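Local coordinates for protein demethyldecarbamoylnovobiocin O-methyltransferase (Streptomyces caeruleus, PDB 2WK1) that transfers a methyl group from S-adenosyl-L-methionine to the 4-hydroxyl of the noviose sugar, the penultimate step of novobiocin biosynthesis, at residues A[214-219]-A[241-246]. Residues are numbered along the deposited sequence; the frame is centred on the assembly and turned at random.
With SAH (S-adenosyl-L-homocysteine), chain B; EDO (1,2-ethanediol), chain F.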
loop_
_atom_site.group_PDB
_atom_site.type_symbol
_atom_site.label_atom_id
_atom_site.label_comp_id
_atom_site.label_asym_id
_atom_site.label_seq_id
_atom_site.Cartn_x
_atom_site.Cartn_y
_atom_site.Cartn_z
ATOM N N ARG A 214 5.603 22.810 -2.651
ATOM C CA ARG A 214 5.616 21.933 -3.836
ATOM C C ARG A 214 4.590 22.461 -4.824
ATOM O O ARG A 214 3.434 22.630 -4.483
ATOM C CB ARG A 214 5.359 20.481 -3.492
ATOM C CG ARG A 214 5.523 19.587 -4.721
ATOM C CD ARG A 214 5.399 18.084 -4.422
ATOM N NE ARG A 214 6.112 17.346 -5.447
ATOM C CZ ARG A 214 5.674 17.186 -6.695
ATOM N NH1 ARG A 214 4.422 17.481 -7.001
ATOM N NH2 ARG A 214 6.479 16.702 -7.610
ATOM N N MET A 215 5.036 22.755 -6.030
ATOM C CA MET A 215 4.216 23.360 -7.067
ATOM C C MET A 215 3.959 22.352 -8.162
ATOM O O MET A 215 4.914 21.828 -8.759
ATOM C CB MET A 215 4.914 24.598 -7.624
ATOM C CG MET A 215 5.340 25.601 -6.549
ATOM S SD MET A 215 5.783 27.178 -7.244
ATOM C CE MET A 215 7.054 26.665 -8.335
ATOM N N ASP A 216 2.694 22.099 -8.470
ATOM C CA ASP A 216 2.310 21.138 -9.497
ATOM C C ASP A 216 0.993 21.578 -10.121
ATOM O O ASP A 216 0.011 20.813 -10.144
ATOM C CB ASP A 216 2.167 19.755 -8.857
ATOM C CG ASP A 216 2.225 18.600 -9.863
ATOM O OD1 ASP A 216 2.098 18.826 -11.093
ATOM O OD2 ASP A 216 2.402 17.439 -9.403
ATOM N N GLY A 217 0.978 22.796 -10.631
ATOM C CA GLY A 217 -0.230 23.391 -11.194
ATOM C C GLY A 217 -0.297 23.492 -12.702
ATOM O O GLY A 217 -1.228 24.091 -13.224
ATOM N N ASP A 218 0.695 22.932 -13.404
ATOM C CA ASP A 218 0.683 22.718 -14.868
ATOM C C ASP A 218 0.710 23.915 -15.825
ATOM O O ASP A 218 1.069 23.722 -16.967
ATOM C CB ASP A 218 -0.490 21.804 -15.261
ATOM C CG ASP A 218 -0.230 20.337 -14.963
ATOM O OD1 ASP A 218 0.915 19.846 -15.142
ATOM O OD2 ASP A 218 -1.187 19.671 -14.538
ATOM N N LEU A 219 0.353 25.113 -15.369
ATOM C CA LEU A 219 0.260 26.300 -16.228
ATOM C C LEU A 219 1.182 27.402 -15.799
ATOM O O LEU A 219 1.548 27.483 -14.629
ATOM C CB LEU A 219 -1.154 26.889 -16.146
ATOM C CG LEU A 219 -2.338 26.027 -16.507
ATOM C CD1 LEU A 219 -3.642 26.819 -16.294
ATOM C CD2 LEU A 219 -2.166 25.577 -17.912
ATOM N N ILE A 241 9.825 23.017 -4.665
ATOM C CA ILE A 241 9.851 21.905 -5.613
ATOM C C ILE A 241 8.958 22.266 -6.817
ATOM O O ILE A 241 7.815 22.658 -6.618
ATOM C CB ILE A 241 9.359 20.595 -4.971
ATOM C CG1 ILE A 241 10.219 20.178 -3.763
ATOM C CG2 ILE A 241 9.232 19.502 -6.020
ATOM C CD1 ILE A 241 9.570 19.158 -2.863
ATOM N N VAL A 242 9.483 22.114 -8.022
ATOM C CA VAL A 242 8.758 22.393 -9.257
ATOM C C VAL A 242 8.564 21.056 -9.956
ATOM O O VAL A 242 9.531 20.453 -10.461
ATOM C CB VAL A 242 9.554 23.335 -10.181
ATOM C CG1 VAL A 242 8.747 23.673 -11.377
ATOM C CG2 VAL A 242 10.038 24.588 -9.427
ATOM N N ASP A 243 7.329 20.587 -10.025
ATOM C CA ASP A 243 7.049 19.263 -10.535
ATOM C C ASP A 243 7.425 19.081 -11.993
ATOM O O ASP A 243 7.972 18.040 -12.367
ATOM C CB ASP A 243 5.563 18.937 -10.371
ATOM C CG ASP A 243 5.220 17.563 -10.908
ATOM O OD1 ASP A 243 5.500 16.582 -10.164
ATOM O OD2 ASP A 243 4.730 17.468 -12.066
ATOM N N ASP A 244 7.071 20.073 -12.802
ATOM C CA ASP A 244 7.043 19.967 -14.276
ATOM C C ASP A 244 7.792 21.189 -14.755
ATOM O O ASP A 244 7.204 22.241 -14.972
ATOM C CB ASP A 244 5.570 19.991 -14.770
ATOM C CG ASP A 244 5.366 19.477 -16.207
ATOM O OD1 ASP A 244 6.317 19.059 -16.877
ATOM O OD2 ASP A 244 4.190 19.474 -16.651
ATOM N N TYR A 245 9.098 21.056 -14.851
ATOM C CA TYR A 245 9.966 22.162 -15.273
ATOM C C TYR A 245 10.613 21.872 -16.612
ATOM O O TYR A 245 10.533 22.661 -17.545
ATOM C CB TYR A 245 11.059 22.421 -14.214
ATOM C CG TYR A 245 12.038 23.540 -14.555
ATOM C CD1 TYR A 245 11.721 24.864 -14.298
ATOM C CD2 TYR A 245 13.267 23.271 -15.116
ATOM C CE1 TYR A 245 12.597 25.894 -14.615
ATOM C CE2 TYR A 245 14.161 24.279 -15.408
ATOM C CZ TYR A 245 13.817 25.591 -15.178
ATOM O OH TYR A 245 14.713 26.579 -15.495
ATOM N N MET A 246 11.324 20.774 -16.711
ATOM C CA MET A 246 12.132 20.583 -17.899
ATOM C C MET A 246 11.342 20.503 -19.186
ATOM O O MET A 246 11.795 21.043 -20.216
ATOM C CB MET A 246 12.887 18.933 -17.788
ATOM C CG MET A 246 13.676 19.026 -16.603
ATOM S SD MET A 246 14.655 17.612 -16.756
ATOM C CE MET A 246 15.198 17.552 -14.962
HETATM N N SAH B . 0.577 16.680 -7.484
HETATM C CA SAH B . -0.426 15.737 -8.087
HETATM C CB SAH B . -0.653 16.085 -9.559
HETATM C CG SAH B . -1.287 17.452 -9.778
HETATM S SD SAH B . -2.219 17.509 -11.314
HETATM C C SAH B . -0.031 14.310 -7.831
HETATM O O SAH B . -0.465 13.407 -8.556
HETATM O OXT SAH B . 0.643 14.048 -6.844
HETATM C "C5'" SAH B . -2.532 19.278 -11.471
HETATM C "C4'" SAH B . -3.516 19.802 -10.402
HETATM O "O4'" SAH B . -3.438 21.248 -10.388
HETATM C "C3'" SAH B . -4.978 19.414 -10.622
HETATM O "O3'" SAH B . -5.538 18.748 -9.476
HETATM C "C2'" SAH B . -5.656 20.773 -10.901
HETATM O "O2'" SAH B . -7.007 20.880 -10.448
HETATM C "C1'" SAH B . -4.753 21.769 -10.165
HETATM N N9 SAH B . -4.707 23.141 -10.677
HETATM C C8 SAH B . -3.964 23.555 -11.735
HETATM N N7 SAH B . -4.035 24.902 -11.870
HETATM C C5 SAH B . -4.820 25.350 -10.860
HETATM C C6 SAH B . -5.250 26.645 -10.394
HETATM N N6 SAH B . -4.892 27.738 -11.046
HETATM N N1 SAH B . -6.013 26.699 -9.296
HETATM C C2 SAH B . -6.347 25.596 -8.603
HETATM N N3 SAH B . -5.997 24.355 -8.959
HETATM C C4 SAH B . -5.223 24.212 -10.054
HETATM C C1 EDO F . 4.616 24.323 -10.999
HETATM O O1 EDO F . 3.219 24.759 -10.802
HETATM C C2 EDO F . 4.930 23.649 -12.349
HETATM O O2 EDO F . 5.002 22.212 -12.182
HETATM O O HOH W 1 2.560 15.829 -11.906
HETATM O O HOH W 2 2.017 21.156 -17.812
#
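R214 reaches across to D243 with its guanidinium edge: NH2 donates to D243 OD1 at 2.7 Å, almost straight (172°) and on the anti lone pair of that oxygen, completing a salt bridge. The chain runs extended past I241, whose CG2 lies 3.8 Å from R214 NE, and then turns at its last torsion, which swings the guanidinium edge towards D243; the two flat groups stand 73° apart. In the same guanidinium plane NH1 bridges to D216 OD2, which it meets from well out of the carboxylate plane; E112 OE2 of the neighbouring strand is a second salt-bridge partner of NH1. D216 and D243 both place CG anti to the backbone N, which carries their carboxylates towards each other; their further rotation stacks them nearly parallel, planes 21° apart, with D216 OD1 only 3.1 Å from D243 OD2. Such crowding of negative charge is probably eased by R214, by R90, which pairs with D243 OD1, and by a water hydrogen-bonded to D216 OD2 and D243 OD2. D216 OD2 also accepts a hydrogen bond from the amino N of S-adenosyl-L-homocysteine, 2.8 Å away, so D216 links the predicted metal-site cluster to the spent methyl donor. Farther along, a second water links D218 O with D244 OD2. On the face of the sheet turned to helix 220-230, M215 bends at chi3 and lays CE against V242 CG2. The strands themselves are parallel, joined by M215 N to I241 O and by D243 N to M215 O; just beyond them a 1,2-ethanediol molecule, probably from the crystallisation liquor, accepts hydrogen bonds from the amides of G217 and D244. These adjacent strand ends, at the C-terminal edge of a Rossmann-like methyltransferase sheet, bring together D216, D243 and D244, the predicted magnesium site beside the S-adenosyl-L-methionine pocket of this TylF-family enzyme.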